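Local coordinates for apical membrane antigen AMA1 (Toxoplasma gondii ME49, PDB 4YIV), which takes part in host-cell invasion as a microneme protein of the moving junction, the ring-like complex formed between the parasite's apical tip and the host membrane, at residues Gln43-Asp48 with Thr153-Pro158; Glu138-Thr143 with Cys168-Val173; Lys202-Asn207 with Lys263-Val268. All blocks are in the same frame, centred on the assembly; numbering follows the deposited sequence.

Interaction 1 (Gln43-Asp48 with Thr153-Pro158). With CO (cobalt (II) ion), chain G.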
loop_
_atom_site.group_PDB
_atom_site.type_symbol
_atom_site.label_atom_id
_atom_site.label_comp_id
_atom_site.label_asym_id
_atom_site.label_seq_id
_atom_site.Cartn_x
_atom_site.Cartn_y
_atom_site.Cartn_z
ATOM N N GLN A 43 -15.727 0.500 -1.043
ATOM C CA GLN A 43 -17.036 0.656 -0.386
ATOM C C GLN A 43 -17.815 1.868 -0.878
ATOM O O GLN A 43 -17.328 2.681 -1.674
ATOM C CB GLN A 43 -16.859 0.753 1.156
ATOM C CG GLN A 43 -16.714 -0.632 1.803
ATOM C CD GLN A 43 -16.110 -0.680 3.214
ATOM O OE1 GLN A 43 -15.793 -1.764 3.694
ATOM N NE2 GLN A 43 -15.945 0.464 3.869
ATOM N N ASP A 44 -19.031 2.013 -0.358
ATOM C CA ASP A 44 -19.876 3.146 -0.697
ATOM C C ASP A 44 -20.643 3.532 0.541
ATOM O O ASP A 44 -21.164 2.655 1.232
ATOM C CB ASP A 44 -20.856 2.812 -1.823
ATOM C CG ASP A 44 -20.163 2.254 -3.053
ATOM O OD1 ASP A 44 -19.923 1.030 -3.076
ATOM O OD2 ASP A 44 -19.857 3.063 -3.957
ATOM N N LYS A 45 -20.734 4.823 0.818
ATOM C CA LYS A 45 -21.436 5.285 2.008
ATOM C C LYS A 45 -22.198 6.534 1.662
ATOM O O LYS A 45 -21.782 7.299 0.800
ATOM C CB LYS A 45 -20.473 5.564 3.155
ATOM C CG LYS A 45 -19.672 4.351 3.611
ATOM C CD LYS A 45 -20.561 3.381 4.349
ATOM C CE LYS A 45 -19.871 2.091 4.688
ATOM N NZ LYS A 45 -18.587 2.285 5.343
ATOM N N GLU A 46 -23.323 6.726 2.335
ATOM C CA GLU A 46 -24.216 7.851 2.094
ATOM C C GLU A 46 -23.933 9.098 2.927
ATOM O O GLU A 46 -23.805 9.031 4.152
ATOM C CB GLU A 46 -25.648 7.362 2.350
ATOM C CG GLU A 46 -26.698 8.326 1.874
ATOM C CD GLU A 46 -28.085 7.857 2.241
ATOM O OE1 GLU A 46 -28.375 6.647 2.046
ATOM O OE2 GLU A 46 -28.864 8.691 2.753
ATOM N N VAL A 47 -23.801 10.226 2.243
ATOM C CA VAL A 47 -23.760 11.546 2.855
ATOM C C VAL A 47 -24.731 12.471 2.132
ATOM O O VAL A 47 -24.643 12.593 0.910
ATOM C CB VAL A 47 -22.357 12.154 2.773
ATOM C CG1 VAL A 47 -22.276 13.479 3.524
ATOM C CG2 VAL A 47 -21.320 11.149 3.299
ATOM N N ASP A 48 -25.617 13.159 2.858
ATOM C CA ASP A 48 -26.561 14.097 2.200
ATOM C C ASP A 48 -27.368 13.396 1.113
ATOM O O ASP A 48 -27.629 13.966 0.044
ATOM C CB ASP A 48 -25.832 15.265 1.556
ATOM C CG ASP A 48 -24.976 16.053 2.536
ATOM O OD1 ASP A 48 -25.472 16.390 3.628
ATOM O OD2 ASP A 48 -23.822 16.382 2.185
ATOM N N THR A 153 -22.216 10.703 9.790
ATOM C CA THR A 153 -22.482 9.682 8.781
ATOM C C THR A 153 -21.623 8.462 9.048
ATOM O O THR A 153 -20.866 8.421 10.036
ATOM C CB THR A 153 -22.212 10.232 7.337
ATOM O OG1 THR A 153 -20.798 10.367 7.121
ATOM C CG2 THR A 153 -22.881 11.604 7.132
ATOM N N LYS A 154 -21.723 7.465 8.171
ATOM C CA LYS A 154 -20.836 6.310 8.202
ATOM C C LYS A 154 -19.689 6.389 7.169
ATOM O O LYS A 154 -18.979 5.399 6.965
ATOM C CB LYS A 154 -21.634 5.043 7.977
ATOM C CG LYS A 154 -22.700 4.796 9.077
ATOM C CD LYS A 154 -23.024 3.317 9.239
ATOM C CE LYS A 154 -24.201 3.096 10.186
ATOM N NZ LYS A 154 -24.490 1.637 10.357
ATOM N N TYR A 155 -19.505 7.558 6.547
ATOM C CA TYR A 155 -18.423 7.748 5.571
ATOM C C TYR A 155 -17.161 8.075 6.354
ATOM O O TYR A 155 -17.168 9.010 7.157
ATOM C CB TYR A 155 -18.719 8.888 4.587
ATOM C CG TYR A 155 -17.738 8.884 3.421
ATOM C CD1 TYR A 155 -16.442 9.384 3.568
ATOM C CD2 TYR A 155 -18.080 8.309 2.210
ATOM C CE1 TYR A 155 -15.537 9.349 2.521
ATOM C CE2 TYR A 155 -17.186 8.265 1.159
ATOM C CZ TYR A 155 -15.898 8.776 1.335
ATOM O OH TYR A 155 -14.958 8.737 0.334
ATOM N N ARG A 156 -16.090 7.331 6.120
ATOM C CA ARG A 156 -14.819 7.611 6.769
ATOM C C ARG A 156 -13.738 7.982 5.739
ATOM O O ARG A 156 -13.539 7.281 4.735
ATOM C CB ARG A 156 -14.377 6.398 7.596
ATOM C CG ARG A 156 -15.304 6.062 8.704
ATOM C CD ARG A 156 -14.861 4.777 9.351
ATOM N NE ARG A 156 -15.607 4.488 10.567
ATOM C CZ ARG A 156 -16.788 3.872 10.619
ATOM N NH1 ARG A 156 -17.406 3.458 9.504
ATOM N NH2 ARG A 156 -17.348 3.668 11.802
ATOM N N TYR A 157 -13.061 9.100 5.981
ATOM C CA TYR A 157 -12.014 9.573 5.087
ATOM C C TYR A 157 -10.756 8.733 5.201
ATOM O O TYR A 157 -10.445 8.226 6.299
ATOM C CB TYR A 157 -11.647 11.019 5.409
ATOM C CG TYR A 157 -12.795 11.967 5.383
ATOM C CD1 TYR A 157 -13.385 12.371 4.177
ATOM C CD2 TYR A 157 -13.280 12.485 6.564
ATOM C CE1 TYR A 157 -14.450 13.263 4.185
ATOM C CE2 TYR A 157 -14.318 13.369 6.583
ATOM C CZ TYR A 157 -14.905 13.764 5.398
ATOM O OH TYR A 157 -15.959 14.664 5.457
ATOM N N PRO A 158 -10.005 8.614 4.088
ATOM C CA PRO A 158 -8.692 7.975 4.151
ATOM C C PRO A 158 -7.670 8.882 4.853
ATOM O O PRO A 158 -7.945 10.063 5.142
ATOM C CB PRO A 158 -8.362 7.719 2.680
ATOM C CG PRO A 158 -9.025 8.874 1.961
ATOM C CD PRO A 158 -10.316 9.099 2.722
HETATM CO CO CO G . -18.927 0.757 -5.123
HETATM O O HOH W 1 -16.975 1.734 -4.224
HETATM O O HOH W 2 -23.570 7.244 5.997
#

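Interaction 2 (Glu138-Thr143 with Cys168-Val173)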
loop_
_atom_site.group_PDB
_atom_site.type_symbol
_atom_site.label_atom_id
_atom_site.label_comp_id
_atom_site.label_asym_id
_atom_site.label_seq_id
_atom_site.Cartn_x
_atom_site.Cartn_y
_atom_site.Cartn_z
ATOM N N GLU A 138 -6.391 4.469 13.537
ATOM C CA GLU A 138 -7.511 4.428 14.472
ATOM C C GLU A 138 -8.192 5.781 14.566
ATOM O O GLU A 138 -9.416 5.871 14.629
ATOM C CB GLU A 138 -7.013 3.947 15.843
ATOM C CG GLU A 138 -8.103 3.767 16.890
ATOM C CD GLU A 138 -7.556 3.203 18.206
ATOM O OE1 GLU A 138 -8.367 3.029 19.132
ATOM O OE2 GLU A 138 -6.322 2.956 18.310
ATOM N N PHE A 139 -7.386 6.839 14.559
ATOM C CA PHE A 139 -7.894 8.194 14.531
ATOM C C PHE A 139 -8.778 8.429 13.305
ATOM O O PHE A 139 -9.852 9.032 13.399
ATOM C CB PHE A 139 -6.742 9.185 14.532
ATOM C CG PHE A 139 -7.181 10.609 14.481
ATOM C CD1 PHE A 139 -7.964 11.136 15.490
ATOM C CD2 PHE A 139 -6.796 11.428 13.420
ATOM C CE1 PHE A 139 -8.386 12.467 15.440
ATOM C CE2 PHE A 139 -7.212 12.760 13.351
ATOM C CZ PHE A 139 -7.992 13.282 14.353
ATOM N N ALA A 140 -8.330 7.932 12.162
ATOM C CA ALA A 140 -9.136 8.028 10.933
ATOM C C ALA A 140 -10.418 7.176 11.067
ATOM O O ALA A 140 -11.519 7.608 10.677
ATOM C CB ALA A 140 -8.312 7.582 9.735
ATOM N N PHE A 141 -10.294 5.994 11.647
ATOM C CA PHE A 141 -11.477 5.134 11.791
ATOM C C PHE A 141 -12.530 5.783 12.703
ATOM O O PHE A 141 -13.740 5.619 12.484
ATOM C CB PHE A 141 -11.115 3.755 12.327
ATOM C CG PHE A 141 -12.289 2.830 12.385
ATOM C CD1 PHE A 141 -12.837 2.299 11.215
ATOM C CD2 PHE A 141 -12.896 2.529 13.607
ATOM C CE1 PHE A 141 -13.951 1.456 11.269
ATOM C CE2 PHE A 141 -14.014 1.693 13.666
ATOM C CZ PHE A 141 -14.544 1.157 12.502
ATOM N N LYS A 142 -12.074 6.564 13.687
ATOM C CA LYS A 142 -12.984 7.226 14.610
ATOM C C LYS A 142 -13.424 8.618 14.162
ATOM O O LYS A 142 -14.109 9.311 14.898
ATOM C CB LYS A 142 -12.321 7.278 15.999
ATOM C CG LYS A 142 -12.185 5.882 16.569
ATOM C CD LYS A 142 -11.484 5.835 17.932
ATOM C CE LYS A 142 -11.434 4.389 18.407
ATOM N NZ LYS A 142 -10.834 4.227 19.751
ATOM N N THR A 143 -13.061 8.996 12.941
ATOM C CA THR A 143 -13.421 10.284 12.342
ATOM C C THR A 143 -14.401 10.019 11.171
ATOM O O THR A 143 -14.061 9.327 10.214
ATOM C CB THR A 143 -12.152 11.058 11.823
ATOM O OG1 THR A 143 -11.237 11.329 12.907
ATOM C CG2 THR A 143 -12.519 12.376 11.187
ATOM N N CYS A 168 -0.719 13.004 11.478
ATOM C CA CYS A 168 -1.791 12.193 10.912
ATOM C C CYS A 168 -2.731 13.095 10.100
ATOM O O CYS A 168 -3.438 13.947 10.649
ATOM C CB CYS A 168 -2.544 11.475 12.029
ATOM S SG CYS A 168 -3.738 10.231 11.428
ATOM N N HIS A 169 -2.677 12.940 8.785
ATOM C CA HIS A 169 -3.560 13.664 7.866
ATOM C C HIS A 169 -4.812 12.899 7.570
ATOM O O HIS A 169 -4.729 11.762 7.141
ATOM C CB HIS A 169 -2.867 13.915 6.517
ATOM C CG HIS A 169 -1.678 14.818 6.613
ATOM N ND1 HIS A 169 -1.776 16.184 6.462
ATOM C CD2 HIS A 169 -0.373 14.554 6.846
ATOM C CE1 HIS A 169 -0.581 16.725 6.612
ATOM N NE2 HIS A 169 0.284 15.760 6.851
ATOM N N ILE A 170 -5.943 13.576 7.711
ATOM C CA ILE A 170 -7.240 13.087 7.282
ATOM C C ILE A 170 -7.531 13.770 5.965
ATOM O O ILE A 170 -7.513 14.990 5.908
ATOM C CB ILE A 170 -8.362 13.420 8.289
ATOM C CG1 ILE A 170 -8.076 12.822 9.663
ATOM C CG2 ILE A 170 -9.713 12.916 7.751
ATOM C CD1 ILE A 170 -7.824 11.372 9.659
ATOM N N LEU A 171 -7.779 12.993 4.916
ATOM C CA LEU A 171 -8.007 13.568 3.594
ATOM C C LEU A 171 -9.489 13.718 3.283
ATOM O O LEU A 171 -10.190 12.745 3.041
ATOM C CB LEU A 171 -7.360 12.700 2.513
ATOM C CG LEU A 171 -5.862 12.442 2.646
ATOM C CD1 LEU A 171 -5.370 11.743 1.403
ATOM C CD2 LEU A 171 -5.053 13.736 2.909
ATOM N N TYR A 172 -9.950 14.951 3.286
ATOM C CA TYR A 172 -11.303 15.275 2.870
ATOM C C TYR A 172 -11.574 14.866 1.413
ATOM O O TYR A 172 -12.684 14.477 1.077
ATOM C CB TYR A 172 -11.534 16.752 3.057
ATOM C CG TYR A 172 -12.935 17.203 2.694
ATOM C CD1 TYR A 172 -13.999 16.991 3.562
ATOM C CD2 TYR A 172 -13.192 17.813 1.479
ATOM C CE1 TYR A 172 -15.264 17.393 3.245
ATOM C CE2 TYR A 172 -14.468 18.226 1.143
ATOM C CZ TYR A 172 -15.501 18.011 2.039
ATOM O OH TYR A 172 -16.780 18.401 1.730
ATOM N N VAL A 173 -10.555 14.952 0.558
ATOM C CA VAL A 173 -10.659 14.454 -0.816
ATOM C C VAL A 173 -10.206 13.002 -0.827
ATOM O O VAL A 173 -9.046 12.722 -0.588
ATOM C CB VAL A 173 -9.816 15.288 -1.794
ATOM C CG1 VAL A 173 -9.904 14.740 -3.209
ATOM C CG2 VAL A 173 -10.276 16.715 -1.802
#

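Interaction 3 (Lys202-Asn207 with Lys263-Val268)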
loop_
_atom_site.group_PDB
_atom_site.type_symbol
_atom_site.label_atom_id
_atom_site.label_comp_id
_atom_site.label_asym_id
_atom_site.label_seq_id
_atom_site.Cartn_x
_atom_site.Cartn_y
_atom_site.Cartn_z
ATOM N N LYS A 202 4.300 6.244 -6.521
ATOM C CA LYS A 202 5.362 5.820 -5.641
ATOM C C LYS A 202 6.632 6.284 -6.381
ATOM O O LYS A 202 6.687 6.194 -7.575
ATOM C CB LYS A 202 5.395 4.334 -5.344
ATOM C CG LYS A 202 4.358 3.876 -4.349
ATOM C CD LYS A 202 4.620 2.450 -3.895
ATOM C CE LYS A 202 3.536 1.917 -2.972
ATOM N NZ LYS A 202 3.866 0.683 -2.265
ATOM N N SER A 203 7.607 6.800 -5.658
ATOM C CA SER A 203 8.841 7.273 -6.231
ATOM C C SER A 203 10.036 6.468 -5.780
ATOM O O SER A 203 10.072 6.027 -4.691
ATOM C CB SER A 203 9.057 8.732 -5.848
ATOM O OG SER A 203 10.375 9.146 -5.977
ATOM N N VAL A 204 11.025 6.306 -6.634
ATOM C CA VAL A 204 12.228 5.577 -6.226
ATOM C C VAL A 204 12.974 6.298 -5.095
ATOM O O VAL A 204 13.663 5.665 -4.311
ATOM C CB VAL A 204 13.204 5.338 -7.415
ATOM C CG1 VAL A 204 12.538 4.452 -8.411
ATOM C CG2 VAL A 204 13.637 6.635 -8.070
ATOM N N THR A 205 12.790 7.599 -4.967
ATOM C CA THR A 205 13.501 8.343 -3.933
ATOM C C THR A 205 12.601 9.134 -3.007
ATOM O O THR A 205 12.950 9.353 -1.858
ATOM C CB THR A 205 14.485 9.333 -4.564
ATOM O OG1 THR A 205 13.794 10.161 -5.499
ATOM C CG2 THR A 205 15.568 8.583 -5.304
ATOM N N GLU A 206 11.475 9.621 -3.518
ATOM C CA GLU A 206 10.670 10.591 -2.762
ATOM C C GLU A 206 9.488 9.984 -1.949
ATOM O O GLU A 206 8.860 9.037 -2.403
ATOM C CB GLU A 206 10.108 11.634 -3.723
ATOM C CG GLU A 206 11.174 12.368 -4.523
ATOM C CD GLU A 206 12.233 13.003 -3.612
ATOM O OE1 GLU A 206 13.416 12.601 -3.691
ATOM O OE2 GLU A 206 11.878 13.895 -2.811
ATOM N N ASN A 207 9.191 10.563 -0.782
ATOM C CA ASN A 207 7.946 10.299 -0.025
ATOM C C ASN A 207 7.781 8.890 0.486
ATOM O O ASN A 207 6.660 8.415 0.628
ATOM C CB ASN A 207 6.727 10.690 -0.882
ATOM C CG ASN A 207 6.672 12.192 -1.088
ATOM O OD1 ASN A 207 6.971 12.954 -0.164
ATOM N ND2 ASN A 207 6.359 12.622 -2.296
ATOM N N LYS A 263 16.659 -1.986 -8.253
ATOM C CA LYS A 263 15.599 -2.717 -7.579
ATOM C C LYS A 263 14.443 -1.761 -7.198
ATOM O O LYS A 263 13.280 -2.167 -7.110
ATOM C CB LYS A 263 16.156 -3.476 -6.369
ATOM C CG LYS A 263 16.880 -2.653 -5.369
ATOM C CD LYS A 263 17.627 -3.567 -4.370
ATOM C CE LYS A 263 17.997 -2.801 -3.086
ATOM N NZ LYS A 263 18.525 -3.664 -1.975
ATOM N N ALA A 264 14.725 -0.484 -7.018
ATOM C CA ALA A 264 13.656 0.429 -6.620
ATOM C C ALA A 264 12.657 0.618 -7.770
ATOM O O ALA A 264 11.469 0.816 -7.515
ATOM C CB ALA A 264 14.215 1.767 -6.168
ATOM N N GLN A 265 13.126 0.524 -9.018
ATOM C CA GLN A 265 12.224 0.598 -10.176
ATOM C C GLN A 265 11.263 -0.562 -10.181
ATOM O O GLN A 265 10.110 -0.402 -10.537
ATOM C CB GLN A 265 13.000 0.629 -11.502
ATOM C CG GLN A 265 13.732 1.937 -11.726
ATOM C CD GLN A 265 14.461 1.989 -13.065
ATOM O OE1 GLN A 265 14.626 0.966 -13.743
ATOM N NE2 GLN A 265 14.894 3.191 -13.450
ATOM N N CYS A 266 11.727 -1.707 -9.749
ATOM C CA CYS A 266 10.882 -2.869 -9.663
ATOM C C CYS A 266 9.806 -2.658 -8.604
ATOM O O CYS A 266 8.668 -2.925 -8.835
ATOM C CB CYS A 266 11.692 -4.112 -9.346
ATOM S SG CYS A 266 10.799 -5.657 -9.411
ATOM N N TRP A 267 10.206 -2.150 -7.450
ATOM C CA TRP A 267 9.297 -1.894 -6.352
ATOM C C TRP A 267 8.212 -0.938 -6.821
ATOM O O TRP A 267 7.024 -1.162 -6.564
ATOM C CB TRP A 267 10.072 -1.343 -5.147
ATOM C CG TRP A 267 9.185 -0.755 -4.084
ATOM C CD1 TRP A 267 8.389 -1.445 -3.196
ATOM C CD2 TRP A 267 9.024 0.633 -3.758
ATOM N NE1 TRP A 267 7.738 -0.570 -2.375
ATOM C CE2 TRP A 267 8.107 0.705 -2.683
ATOM C CE3 TRP A 267 9.558 1.814 -4.258
ATOM C CZ2 TRP A 267 7.715 1.911 -2.114
ATOM C CZ3 TRP A 267 9.170 3.011 -3.683
ATOM C CH2 TRP A 267 8.250 3.048 -2.633
ATOM N N VAL A 268 8.609 0.099 -7.550
ATOM C CA VAL A 268 7.637 1.055 -8.090
ATOM C C VAL A 268 6.681 0.360 -9.064
ATOM O O VAL A 268 5.463 0.607 -9.040
ATOM C CB VAL A 268 8.328 2.222 -8.808
ATOM C CG1 VAL A 268 7.285 3.066 -9.602
ATOM C CG2 VAL A 268 9.065 3.069 -7.818
HETATM O O HOH W 3 5.115 -0.925 -4.259
#

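Interaction 1 (Gln43-Asp48 with Thr153-Pro158)
One strand of a two-stranded antiparallel hairpin, residues 43-47, lies against the loop 153-158 through Lys45 and Val47, which meet Tyr155 and Thr153. No direct hydrogen bond crosses this contact, which illustrates how apolar parts of side chains and a single water can dock a surface hairpin. The aliphatic part of Lys45 runs along the loop backbone: its CB lies 3.8 Å from Tyr155 CD2, a bend at chi2 (-72°) takes CD past the carbonyl oxygen of Lys154, and a second at chi4 turns NZ. That NZ comes to 4.5 Å from Arg156 NH1, but a salt bridge to Glu54 probably offsets the like charge, and Arg156 is held by Phe141 O and Tyr216 OH. Val47 turns CG2 to two neighbours, 3.7 Å from Tyr155 CB and 3.9 Å from Thr153 OG1. That hydroxyl accepts the backbone N-H of Tyr155 at 3.1 Å (160°), an ST turn at the start of the segment, and also hydrogen-bonds to Ala145 O. At the margin one water donates to Glu46 O at 2.6 Å and accepts from Lys154 N. On the strand's other side Asp44 binds a cobalt ion through OD1 at 2.3 Å, a site it shares with His292 and a water. Strand 50-54 flanks the contact, the side chain of Tyr155 touching Tyr52 and Glu54, while the loop itself links helix 132-141 to strand 159-162.

Interaction 2 (Glu138-Thr143 with Cys168-Val173)
Phe139 and Ala140, on the last turn of helix 132-141, pack against Cys168 and Ile170 of strand 167-170, a small example of a helix held to a sheet by alternate strand residues. The tight part centres on Ile170. Its CD1 reaches 3.8 Å from both CA and CB of Ala140, where the small methyl lets the branch come close to the helix backbone, and its CG1 lies 3.8 Å from Phe139 CE2. Two residues back, Cys168 presents its sulfur to the edge of the same ring: SG is 3.8 Å from Phe139 CD2 and 77° off the ring normal, a sulfur-aromatic contact. Phe139 reaches both partners because its CG stands anti to the backbone N (chi1 179°), which swings the ring out to the strand.

The packing is slacker toward Thr143, whose CG2 comes only to 4.5 Å from Ile170 CG2. Its hydroxyl instead turns back to donate to Phe139 O at 2.7 Å and lies over the centre of the Phe139 ring. On the helix side remote from the strand, exposed Lys142 forms a salt bridge to Glu138 OE1 at 2.8 Å. The same Cys168 sulfur is disulfide-bonded to Cys136, joining helix to strand covalently, so the whole is a disulfide-linked helix-on-sheet layer, here in a PAN-related domain.

Interaction 3 (Lys202-Asn207 with Lys263-Val268)
Lys202, Val204 and Trp267 bury the most surface where the loop 202-207 meets the first turns of helix 263-272, and they show different ways in which a loop and a helix can meet. Lys202 works through its hydrocarbon chain. Extended beyond CG, it crosses the Trp267 side chain at about a right angle, with CD 3.6 Å from CZ2 and displaced toward the rim of the indole. The ammonium group is then carried to a polar cluster: NZ donates to a water at 2.8 Å, this water donates to Trp267 O at 3.0 Å, and NZ also bonds to Ala334 O.

Trp267 meets the loop a second time through its benzo edge. Ser203 O lies in the plane of the ring, 3.3 Å from CZ3, while the indole NE1 at the far end of the ring system donates to Gly336 O. With CG anti to the backbone N (chi1 167°), the indole leaves the helix toward the loop.

Val204 makes the purely aliphatic part of the contact. Its CG1 touches Ala264 CB at 3.9 Å and Val268 CG2 at 3.8 Å, sitting across residues one helical turn apart. The loop holds its own shape here: Ser203 OG accepts the backbone N-H groups of both Thr205, N at 3.0 Å, and Glu206, N at 2.7 Å, giving an ST turn and an ST motif about one hydroxyl.

Cys266, next to the tryptophan, pairs with Cys313 of strand 311-316. The contact is thus a loop from between strands 198-201 and 210-213 laid on a helix disulfide-bonded to the second five-stranded sheet, a junction between two sheet-bearing parts of the AMA1 ectodomain.

In the fold
Interactions 1 and 2 are neighbours, with centres 12 Å apart, and their segments alternate along the chain. They share the region from helix 132-141 to strand 167-170: Pro158 O pairs with Leu171 N, and Tyr157 packs on Ile170. The surface hairpin is thereby linked through the loop 153-158 to the helix and the first five-stranded sheet. Interaction 3 follows later in the chain, its centre 32 Å from interaction 1 and 26 Å from interaction 2, and joins a loop leading to strand 210-213 of that sheet to the helix beside the second. Both sheets run 1-5-3-4-2, consistent with two related PAN-type domains, interaction 3 at their junction and interactions 1 and 2 within the first.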